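PDB 4WOZ: N-acetylneuraminate lyase, which belongs, as a lyase, to the dihydrodipicolinate synthetase family of TIM-barrel proteins and forms an assembly of four chains. Local coordinates for residues 24-29 / 59-64; 69-74 / 103-108; 76-81 / 85-90; 92-97 / 118-123. All blocks are in the same frame, centred on the assembly; numbering follows the deposited sequence.

Interaction 1: residues 24-29 / 59-64; sequences VSFDKE and TGENFM
V24 opens the contact by resting on G60: its CG2 branch lies 3.6 Å from G60 O, while CG1 lies over one face of the F26 ring, toward its rim. The backbone at V24 is tied to the second loop through a water. V24 N donates to this water at 2.9 Å, and the water in turn donates to T59 O (2.8 Å) and to E61 OE2 (2.9 Å), so one water joins 24-29 to two points of 59-64. Further along, F26 points toward E61. Its CG stands opposite the carbonyl carbon (chi1 -65°), which sends the ring past the glutamate in the reverse direction. The carboxylate meets the rim of the ring, with E61 OE2 in the ring plane and 3.6 Å from F26 CE2; the two planes are turned 70° apart. This edge approach sets the anionic oxygen against the electron-poor ring hydrogens. E61 OE2 also forms a salt bridge with K266, whose NZ bonds V24 O as well, and E61 OE1 accepts from R280 N. The carboxylate is therefore held at both oxygens. G60 and E61 close the GxxGE signature of this family, and the paired loops, following strands 17-21 and 52-55, lie at the C-terminal mouth of the TIM barrel, the end where such barrels carry their active sites.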
# COMPACT_ATOMS: atom_id res chain seq x y z
N VAL A 24 -7.03 -24.36 -17.67
CA VAL A 24 -7.00 -24.77 -19.06
C VAL A 24 -5.70 -25.52 -19.33
O VAL A 24 -4.70 -25.31 -18.65
CB VAL A 24 -7.11 -23.54 -19.98
CG1 VAL A 24 -6.92 -23.95 -21.44
CG2 VAL A 24 -8.48 -22.88 -19.79
N SER A 25 -5.73 -26.41 -20.31
CA SER A 25 -4.56 -27.19 -20.67
C SER A 25 -3.86 -26.53 -21.86
O SER A 25 -4.52 -26.10 -22.81
CB SER A 25 -4.97 -28.62 -21.03
OG SER A 25 -3.84 -29.41 -21.36
N PHE A 26 -2.54 -26.44 -21.78
CA PHE A 26 -1.74 -25.84 -22.85
C PHE A 26 -0.55 -26.74 -23.11
O PHE A 26 -0.06 -27.41 -22.20
CB PHE A 26 -1.21 -24.46 -22.42
CG PHE A 26 -2.28 -23.44 -22.21
CD1 PHE A 26 -3.00 -22.93 -23.29
CD2 PHE A 26 -2.57 -22.97 -20.93
CE1 PHE A 26 -3.99 -21.97 -23.09
CE2 PHE A 26 -3.56 -22.01 -20.73
CZ PHE A 26 -4.27 -21.51 -21.81
N ASP A 27 -0.09 -26.78 -24.36
CA ASP A 27 1.08 -27.58 -24.70
C ASP A 27 2.30 -26.69 -24.46
O ASP A 27 2.16 -25.56 -24.00
CB ASP A 27 1.04 -28.03 -26.16
CG ASP A 27 0.96 -26.87 -27.14
OD1 ASP A 27 1.64 -25.85 -26.91
OD2 ASP A 27 0.23 -27.00 -28.14
N LYS A 28 3.49 -27.20 -24.75
CA LYS A 28 4.71 -26.43 -24.54
C LYS A 28 4.79 -25.22 -25.46
O LYS A 28 5.49 -24.25 -25.15
CB LYS A 28 5.94 -27.32 -24.73
CG LYS A 28 7.23 -26.65 -24.30
CD LYS A 28 8.40 -27.60 -24.36
CE LYS A 28 9.67 -26.95 -23.85
NZ LYS A 28 10.82 -27.89 -23.87
N GLU A 29 4.08 -25.26 -26.58
CA GLU A 29 4.07 -24.15 -27.52
C GLU A 29 3.01 -23.13 -27.12
O GLU A 29 2.83 -22.11 -27.79
CB GLU A 29 3.80 -24.64 -28.95
CG GLU A 29 4.82 -25.65 -29.48
CD GLU A 29 4.80 -25.75 -31.00
OE1 GLU A 29 3.74 -26.06 -31.59
OE2 GLU A 29 5.87 -25.52 -31.62
N THR A 59 -7.83 -18.08 -12.83
CA THR A 59 -7.23 -19.41 -12.74
C THR A 59 -7.16 -20.11 -14.10
O THR A 59 -6.32 -20.98 -14.32
CB THR A 59 -8.04 -20.29 -11.77
OG1 THR A 59 -8.15 -19.62 -10.51
CG2 THR A 59 -7.36 -21.65 -11.57
N GLY A 60 -8.04 -19.72 -15.01
CA GLY A 60 -8.04 -20.32 -16.33
C GLY A 60 -7.06 -19.58 -17.23
O GLY A 60 -7.04 -19.81 -18.44
N GLU A 61 -6.27 -18.70 -16.63
CA GLU A 61 -5.28 -17.90 -17.36
C GLU A 61 -5.97 -17.10 -18.46
O GLU A 61 -5.36 -16.74 -19.47
CB GLU A 61 -4.19 -18.80 -17.94
CG GLU A 61 -3.41 -19.55 -16.88
CD GLU A 61 -2.39 -20.51 -17.46
OE1 GLU A 61 -1.45 -20.04 -18.13
OE2 GLU A 61 -2.54 -21.73 -17.25
N ASN A 62 -7.25 -16.82 -18.23
CA ASN A 62 -8.10 -16.08 -19.16
C ASN A 62 -7.45 -14.83 -19.77
O ASN A 62 -7.47 -14.64 -20.98
CB ASN A 62 -9.38 -15.65 -18.43
CG ASN A 62 -10.34 -14.92 -19.33
OD1 ASN A 62 -10.92 -15.51 -20.25
ND2 ASN A 62 -10.51 -13.62 -19.09
N PHE A 63 -6.89 -13.99 -18.92
CA PHE A 63 -6.28 -12.74 -19.35
C PHE A 63 -5.01 -12.85 -20.18
O PHE A 63 -4.39 -11.84 -20.51
CB PHE A 63 -6.05 -11.87 -18.12
CG PHE A 63 -7.29 -11.68 -17.30
CD1 PHE A 63 -8.35 -10.93 -17.78
CD2 PHE A 63 -7.41 -12.31 -16.06
CE1 PHE A 63 -9.52 -10.79 -17.04
CE2 PHE A 63 -8.58 -12.18 -15.31
CZ PHE A 63 -9.64 -11.42 -15.80
N MET A 64 -4.62 -14.07 -20.51
CA MET A 64 -3.43 -14.31 -21.34
C MET A 64 -3.89 -14.94 -22.64
O MET A 64 -3.07 -15.39 -23.45
CB MET A 64 -2.46 -15.25 -20.63
CG MET A 64 -1.89 -14.72 -19.32
SD MET A 64 -0.72 -15.89 -18.58
CE MET A 64 0.79 -15.34 -19.32
O HOH W 1 -5.22 -22.45 -16.47

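Interaction 2: residues 69-74 / 103-108; sequences EKKRIF and AKFTTD
Two CH-pi contacts dominate the meeting of K71 and F74 with F105 and T106. T106 CG2 sits over the centre of the F74 ring, 3.5 Å from the centroid, and so lies within about 4 Å of all six ring carbons. The T106 rotamer (chi1 58°) explains this: OG1 is turned back to the L102 carbonyl of its own helix, and the methyl is left facing the phenyl group. In the second contact K71 CG lies over a face of the F105 ring, 4.0 Å from the centroid and offset toward the rim. The lysine's NZ is too distant for more than a weak cation-pi attraction and instead pairs with E101. At the edge of the F105 ring, near its plane, F74 CB abuts CE2 at 3.9 Å. Separately, K71 O comes within 3.3 Å of F105 CE2. F74 is further enclosed by Y111, which meets its ring edge-to-face, and by A89 of the strand beneath. With axes 10.5 Å apart and a signed crossing angle of -15°, helices 67-81 and 96-109 run nearly parallel, as expected of successive helices in the outer layer of a TIM barrel.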
# COMPACT_ATOMS: atom_id res chain seq x y z
N GLU A 69 -9.75 -17.79 -28.34
CA GLU A 69 -9.41 -18.89 -27.46
C GLU A 69 -10.44 -18.97 -26.34
O GLU A 69 -10.85 -20.05 -25.94
CB GLU A 69 -8.00 -18.69 -26.89
CG GLU A 69 -6.92 -18.75 -27.95
CD GLU A 69 -5.54 -18.50 -27.40
OE1 GLU A 69 -5.32 -17.41 -26.83
OE2 GLU A 69 -4.68 -19.40 -27.53
N LYS A 70 -10.85 -17.80 -25.84
CA LYS A 70 -11.84 -17.75 -24.78
C LYS A 70 -13.13 -18.42 -25.25
O LYS A 70 -13.75 -19.17 -24.50
CB LYS A 70 -12.12 -16.30 -24.38
CG LYS A 70 -10.95 -15.61 -23.68
CD LYS A 70 -11.26 -14.15 -23.38
CE LYS A 70 -10.07 -13.46 -22.73
NZ LYS A 70 -10.35 -12.02 -22.45
N LYS A 71 -13.51 -18.13 -26.49
CA LYS A 71 -14.72 -18.72 -27.05
C LYS A 71 -14.58 -20.23 -27.18
O LYS A 71 -15.51 -20.97 -26.83
CB LYS A 71 -15.02 -18.09 -28.42
CG LYS A 71 -15.54 -16.67 -28.34
CD LYS A 71 -15.78 -16.08 -29.73
CE LYS A 71 -16.47 -14.73 -29.65
NZ LYS A 71 -16.74 -14.13 -30.99
N ARG A 72 -13.45 -20.71 -27.68
CA ARG A 72 -13.28 -22.15 -27.82
C ARG A 72 -13.37 -22.83 -26.46
O ARG A 72 -13.93 -23.92 -26.33
CB ARG A 72 -11.94 -22.53 -28.47
CG ARG A 72 -11.74 -24.05 -28.45
CD ARG A 72 -10.93 -24.61 -29.60
NE ARG A 72 -9.49 -24.61 -29.34
CZ ARG A 72 -8.64 -25.47 -29.91
NH1 ARG A 72 -9.09 -26.39 -30.75
NH2 ARG A 72 -7.34 -25.41 -29.63
N ILE A 73 -12.81 -22.18 -25.44
CA ILE A 73 -12.85 -22.73 -24.09
C ILE A 73 -14.30 -22.82 -23.62
O ILE A 73 -14.72 -23.84 -23.07
CB ILE A 73 -12.02 -21.86 -23.12
CG1 ILE A 73 -10.53 -21.99 -23.46
CG2 ILE A 73 -12.26 -22.28 -21.67
CD1 ILE A 73 -9.64 -21.01 -22.76
N PHE A 74 -15.08 -21.77 -23.85
CA PHE A 74 -16.47 -21.77 -23.44
C PHE A 74 -17.25 -22.87 -24.15
O PHE A 74 -18.10 -23.53 -23.54
CB PHE A 74 -17.13 -20.41 -23.71
CG PHE A 74 -16.72 -19.33 -22.73
CD1 PHE A 74 -16.80 -19.54 -21.36
CD2 PHE A 74 -16.27 -18.09 -23.19
CE1 PHE A 74 -16.45 -18.54 -20.45
CE2 PHE A 74 -15.91 -17.08 -22.30
CZ PHE A 74 -16.00 -17.31 -20.92
N ALA A 103 -20.59 -12.31 -23.16
CA ALA A 103 -21.81 -12.51 -22.39
C ALA A 103 -22.87 -13.08 -23.32
O ALA A 103 -23.66 -13.94 -22.93
CB ALA A 103 -22.29 -11.19 -21.79
N LYS A 104 -22.89 -12.59 -24.56
CA LYS A 104 -23.84 -13.06 -25.56
C LYS A 104 -23.51 -14.49 -25.94
O LYS A 104 -24.36 -15.38 -25.92
CB LYS A 104 -23.78 -12.18 -26.82
CG LYS A 104 -24.47 -10.84 -26.70
CD LYS A 104 -24.43 -10.13 -28.05
CE LYS A 104 -25.47 -9.02 -28.14
NZ LYS A 104 -25.28 -7.98 -27.08
N PHE A 105 -22.25 -14.71 -26.31
CA PHE A 105 -21.77 -16.02 -26.71
C PHE A 105 -22.12 -17.09 -25.66
O PHE A 105 -22.75 -18.09 -25.97
CB PHE A 105 -20.26 -15.99 -26.92
CG PHE A 105 -19.69 -17.26 -27.49
CD1 PHE A 105 -19.97 -17.63 -28.80
CD2 PHE A 105 -18.88 -18.08 -26.72
CE1 PHE A 105 -19.44 -18.81 -29.33
CE2 PHE A 105 -18.34 -19.25 -27.24
CZ PHE A 105 -18.62 -19.62 -28.55
N THR A 106 -21.71 -16.86 -24.41
CA THR A 106 -21.98 -17.82 -23.35
C THR A 106 -23.46 -17.98 -23.03
O THR A 106 -23.92 -19.09 -22.78
CB THR A 106 -21.21 -17.46 -22.05
OG1 THR A 106 -21.58 -16.15 -21.61
CG2 THR A 106 -19.70 -17.50 -22.30
N THR A 107 -24.21 -16.89 -23.04
CA THR A 107 -25.64 -16.99 -22.76
C THR A 107 -26.31 -17.88 -23.80
O THR A 107 -27.19 -18.69 -23.48
CB THR A 107 -26.32 -15.61 -22.75
OG1 THR A 107 -25.83 -14.84 -21.65
CG2 THR A 107 -27.83 -15.75 -22.63
N ASP A 108 -25.90 -17.73 -25.06
CA ASP A 108 -26.47 -18.52 -26.13
C ASP A 108 -26.06 -19.99 -25.99
O ASP A 108 -26.80 -20.88 -26.40
CB ASP A 108 -26.04 -17.98 -27.50
CG ASP A 108 -26.67 -16.63 -27.81
OD1 ASP A 108 -27.70 -16.30 -27.19
OD2 ASP A 108 -26.14 -15.92 -28.70

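Interaction 3: residues 76-81 / 85-90; sequences IAKDEV and IKLIAQ
Neither segment brings a ring to the meeting of V81 and K78 with I85 and L87; the flat groups near it are the I85 carbonyl, whose O is 3.6 Å from V81 CG1, and Y111, which touches L87. Aliphatic branches do the rest. V81 CG1 presses on I85 CG1 at 3.4 Å, tighter than usual for two carbons, with the side chains crossing at about a right angle. I85 takes the less common chi1 of 64°, with CG1 between its backbone N and carbonyl carbon, and this holds the branch against the valine. The other valine methyl, CG2, passes L87 CD2 at 4.1 Å. These residues belong to a right-handed beta-alpha-beta unit of the TIM barrel, in which helix 67-81 ends at V81 and a short turn leads into strand 86-90; L87 points outward from that strand into the helix layer. L87 CD1 meets the lysine one turn earlier, 3.5 Å from K78 CD. A bend at chi2 (60°) carries the K78 chain over the leucine, and its NZ bonds K82 O in the turn. Helix 34-48 flanks the contact, with I41 against V81 and I45 against I85.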
# COMPACT_ATOMS: atom_id res chain seq x y z
N ILE A 76 -15.99 -25.73 -25.51
CA ILE A 76 -15.55 -27.03 -25.05
C ILE A 76 -16.12 -27.36 -23.67
O ILE A 76 -16.54 -28.49 -23.43
CB ILE A 76 -14.01 -27.12 -24.98
CG1 ILE A 76 -13.43 -27.01 -26.40
CG2 ILE A 76 -13.60 -28.42 -24.32
CD1 ILE A 76 -11.92 -26.95 -26.45
N ALA A 77 -16.14 -26.38 -22.78
CA ALA A 77 -16.65 -26.60 -21.43
C ALA A 77 -18.11 -27.02 -21.46
O ALA A 77 -18.50 -28.01 -20.83
CB ALA A 77 -16.47 -25.35 -20.58
N LYS A 78 -18.92 -26.27 -22.19
CA LYS A 78 -20.35 -26.56 -22.30
C LYS A 78 -20.60 -27.90 -22.97
O LYS A 78 -21.43 -28.69 -22.51
CB LYS A 78 -21.05 -25.44 -23.09
CG LYS A 78 -22.55 -25.63 -23.23
CD LYS A 78 -23.24 -25.67 -21.87
CE LYS A 78 -24.73 -25.95 -22.02
NZ LYS A 78 -25.38 -26.00 -20.68
N ASP A 79 -19.88 -28.17 -24.05
CA ASP A 79 -20.05 -29.44 -24.76
C ASP A 79 -19.71 -30.62 -23.86
O ASP A 79 -20.46 -31.60 -23.80
CB ASP A 79 -19.15 -29.47 -26.00
CG ASP A 79 -19.32 -30.75 -26.80
OD1 ASP A 79 -20.45 -31.00 -27.28
OD2 ASP A 79 -18.33 -31.50 -26.96
N GLU A 80 -18.59 -30.51 -23.15
CA GLU A 80 -18.14 -31.57 -22.27
C GLU A 80 -19.03 -31.77 -21.04
O GLU A 80 -19.27 -32.91 -20.63
CB GLU A 80 -16.71 -31.29 -21.81
CG GLU A 80 -16.06 -32.46 -21.09
CD GLU A 80 -16.21 -33.76 -21.86
OE1 GLU A 80 -15.79 -33.81 -23.04
OE2 GLU A 80 -16.76 -34.73 -21.30
N VAL A 81 -19.49 -30.68 -20.45
CA VAL A 81 -20.34 -30.76 -19.27
C VAL A 81 -21.79 -31.06 -19.62
O VAL A 81 -22.44 -31.86 -18.95
CB VAL A 81 -20.31 -29.44 -18.47
CG1 VAL A 81 -21.34 -29.49 -17.35
CG2 VAL A 81 -18.92 -29.20 -17.90
N ILE A 85 -23.51 -30.53 -14.63
CA ILE A 85 -23.32 -29.58 -13.53
C ILE A 85 -23.56 -28.15 -14.01
O ILE A 85 -23.74 -27.92 -15.20
CB ILE A 85 -21.90 -29.66 -12.92
CG1 ILE A 85 -20.86 -29.24 -13.95
CG2 ILE A 85 -21.63 -31.07 -12.40
CD1 ILE A 85 -19.46 -29.16 -13.40
N LYS A 86 -23.57 -27.22 -13.06
CA LYS A 86 -23.81 -25.81 -13.35
C LYS A 86 -22.59 -25.13 -13.97
O LYS A 86 -21.44 -25.54 -13.75
CB LYS A 86 -24.20 -25.07 -12.07
CG LYS A 86 -25.43 -25.64 -11.40
CD LYS A 86 -25.60 -25.09 -10.00
CE LYS A 86 -26.56 -25.94 -9.20
NZ LYS A 86 -26.63 -25.50 -7.78
N LEU A 87 -22.85 -24.07 -14.73
CA LEU A 87 -21.79 -23.33 -15.39
C LEU A 87 -21.92 -21.82 -15.23
O LEU A 87 -22.99 -21.24 -15.47
CB LEU A 87 -21.77 -23.65 -16.88
CG LEU A 87 -21.36 -25.06 -17.31
CD1 LEU A 87 -21.54 -25.19 -18.82
CD2 LEU A 87 -19.91 -25.31 -16.92
N ILE A 88 -20.82 -21.20 -14.82
CA ILE A 88 -20.76 -19.75 -14.67
C ILE A 88 -19.65 -19.29 -15.60
O ILE A 88 -18.55 -19.85 -15.61
CB ILE A 88 -20.40 -19.33 -13.23
CG1 ILE A 88 -21.52 -19.74 -12.27
CG2 ILE A 88 -20.19 -17.82 -13.18
CD1 ILE A 88 -21.23 -19.38 -10.82
N ALA A 89 -19.94 -18.27 -16.40
CA ALA A 89 -18.94 -17.78 -17.34
C ALA A 89 -18.40 -16.41 -16.94
O ALA A 89 -19.16 -15.45 -16.80
CB ALA A 89 -19.54 -17.71 -18.74
N GLN A 90 -17.09 -16.32 -16.73
CA GLN A 90 -16.47 -15.05 -16.39
C GLN A 90 -16.25 -14.39 -17.75
O GLN A 90 -15.48 -14.89 -18.56
CB GLN A 90 -15.12 -15.26 -15.68
CG GLN A 90 -14.60 -14.04 -14.91
CD GLN A 90 -14.20 -12.88 -15.80
OE1 GLN A 90 -14.51 -11.72 -15.51
NE2 GLN A 90 -13.50 -13.17 -16.89

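Interaction 4: residues 92-97 / 118-123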
# COMPACT_ATOMS: atom_id res chain seq x y z
N GLY A 92 -15.81 -10.78 -18.06
CA GLY A 92 -15.16 -9.48 -17.95
C GLY A 92 -13.70 -9.40 -18.37
O GLY A 92 -13.02 -10.41 -18.54
N SER A 93 -13.23 -8.17 -18.53
CA SER A 93 -11.84 -7.87 -18.91
C SER A 93 -11.74 -6.36 -19.11
O SER A 93 -12.73 -5.64 -19.01
CB SER A 93 -11.46 -8.57 -20.21
OG SER A 93 -11.93 -7.84 -21.34
N VAL A 94 -10.54 -5.87 -19.41
CA VAL A 94 -10.36 -4.44 -19.62
C VAL A 94 -11.16 -3.98 -20.84
O VAL A 94 -11.60 -2.83 -20.91
CB VAL A 94 -8.87 -4.09 -19.82
CG1 VAL A 94 -8.69 -2.58 -19.87
CG2 VAL A 94 -8.04 -4.68 -18.69
N ASN A 95 -11.35 -4.89 -21.80
CA ASN A 95 -12.10 -4.58 -23.01
C ASN A 95 -13.59 -4.90 -22.86
O ASN A 95 -13.99 -6.06 -22.90
CB ASN A 95 -11.52 -5.37 -24.19
CG ASN A 95 -12.23 -5.07 -25.50
OD1 ASN A 95 -13.16 -4.26 -25.55
ND2 ASN A 95 -11.79 -5.72 -26.58
N LEU A 96 -14.40 -3.85 -22.70
CA LEU A 96 -15.84 -4.00 -22.54
C LEU A 96 -16.55 -4.63 -23.75
O LEU A 96 -17.40 -5.50 -23.58
CB LEU A 96 -16.48 -2.65 -22.22
CG LEU A 96 -18.01 -2.63 -22.11
CD1 LEU A 96 -18.49 -3.67 -21.10
CD2 LEU A 96 -18.47 -1.24 -21.70
N LYS A 97 -16.22 -4.18 -24.95
CA LYS A 97 -16.86 -4.72 -26.15
C LYS A 97 -16.70 -6.24 -26.18
O LYS A 97 -17.61 -6.97 -26.57
CB LYS A 97 -16.25 -4.11 -27.42
CG LYS A 97 -16.32 -2.59 -27.47
CD LYS A 97 -15.70 -2.01 -28.74
CE LYS A 97 -16.62 -2.15 -29.95
NZ LYS A 97 -16.88 -3.56 -30.34
N THR A 118 -13.94 -6.70 -11.98
CA THR A 118 -13.91 -5.25 -12.04
C THR A 118 -12.88 -4.87 -13.11
O THR A 118 -11.79 -5.44 -13.15
CB THR A 118 -13.48 -4.66 -10.69
OG1 THR A 118 -14.37 -5.11 -9.66
CG2 THR A 118 -13.49 -3.14 -10.73
N PRO A 119 -13.21 -3.91 -13.99
CA PRO A 119 -12.24 -3.53 -15.01
C PRO A 119 -10.96 -3.02 -14.35
O PRO A 119 -11.02 -2.26 -13.38
CB PRO A 119 -12.98 -2.45 -15.80
CG PRO A 119 -13.85 -1.81 -14.75
CD PRO A 119 -14.38 -3.01 -14.00
N PHE A 120 -9.80 -3.44 -14.85
CA PHE A 120 -8.54 -3.04 -14.23
C PHE A 120 -7.53 -2.30 -15.12
O PHE A 120 -7.86 -1.84 -16.21
CB PHE A 120 -7.88 -4.25 -13.57
CG PHE A 120 -7.63 -5.39 -14.52
CD1 PHE A 120 -6.46 -5.43 -15.28
CD2 PHE A 120 -8.55 -6.43 -14.64
CE1 PHE A 120 -6.22 -6.50 -16.16
CE2 PHE A 120 -8.31 -7.50 -15.50
CZ PHE A 120 -7.14 -7.53 -16.27
N TYR A 121 -6.31 -2.20 -14.61
CA TYR A 121 -5.20 -1.51 -15.26
C TYR A 121 -5.44 -0.00 -15.15
O TYR A 121 -4.69 0.70 -14.47
CB TYR A 121 -5.06 -1.90 -16.73
CG TYR A 121 -3.84 -1.28 -17.36
CD1 TYR A 121 -2.57 -1.82 -17.13
CD2 TYR A 121 -3.93 -0.10 -18.10
CE1 TYR A 121 -1.43 -1.20 -17.63
CE2 TYR A 121 -2.79 0.53 -18.59
CZ TYR A 121 -1.55 -0.02 -18.35
OH TYR A 121 -0.42 0.61 -18.82
N TYR A 122 -6.48 0.48 -15.82
CA TYR A 122 -6.84 1.90 -15.76
C TYR A 122 -7.60 2.11 -14.45
O TYR A 122 -8.19 1.17 -13.92
CB TYR A 122 -7.74 2.29 -16.94
CG TYR A 122 -7.06 2.24 -18.28
CD1 TYR A 122 -6.12 3.20 -18.65
CD2 TYR A 122 -7.32 1.20 -19.18
CE1 TYR A 122 -5.46 3.14 -19.88
CE2 TYR A 122 -6.67 1.13 -20.42
CZ TYR A 122 -5.74 2.11 -20.75
OH TYR A 122 -5.08 2.03 -21.96
N LYS A 123 -7.58 3.33 -13.94
CA LYS A 123 -8.28 3.64 -12.70
C LYS A 123 -9.69 4.17 -12.96
O LYS A 123 -9.91 5.38 -12.97
CB LYS A 123 -7.48 4.68 -11.89
CG LYS A 123 -6.03 4.29 -11.64
CD LYS A 123 -5.93 2.93 -10.96
CE LYS A 123 -4.48 2.52 -10.75
NZ LYS A 123 -4.38 1.13 -10.21
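V94 divides its two methyls between F120 and Y122. With CG1 trans to the backbone N (chi1 -173°), CG2 projects over one face of the F120 ring, 3.8 Å from the centroid and 19° off the normal, in a CH-pi contact displaced toward the rim at CE1. CG1 instead reaches the edge of Y122, 4.1 Å from CD2 and near the ring plane. Both aromatic side chains cross the valine at about a right angle. F120 adopts chi1 57°, with its ring wedged between backbone N and carbonyl carbon. Between the two aromatic residues, Y121 has a positive phi, and its backbone angles, with a weak Y122 N to F120 O bond of 2.7 Å, fit a classic gamma turn. Next to this turn, Y121 CD2 lies over the centre of the Y122 ring, 3.6 Å above its plane. On the opposing segment N95 caps helix 96-109, and its N makes a weak bond to S93 OG, which is also bonded to E98. The tyrosine hydroxyls reach the second subunit: Y122 OH bonds S58 O and Y121 OH bonds S58 OG of that chain, whose F63 also packs on V94. Contact between the two segments is thus made by apolar side-chain atoms, and the two tyrosine hydroxyls are used at the subunit interface.

Interactions 2 and 3 share helix 67-81 and belong to the helix layer round the barrel: interaction 3 seats the helix on strand 86-90 with aliphatic branches, while interaction 2 joins it to the next helix through CH-pi contacts. Their centres are about 10 Å apart, and A89 touches both F74 and T106. Both are only partly buried. Interactions 1 and 4, buried at the residues that touch, are made by loops after barrel strands; they meet where F63 packs edge-to-face on F120, and both touch the second subunit. Only interaction 1 is bridged by a water, and its carboxylate pairs with K266, whereas interaction 4 is apolar within the chain and meets its neighbour through both rings and tyrosine hydroxyls.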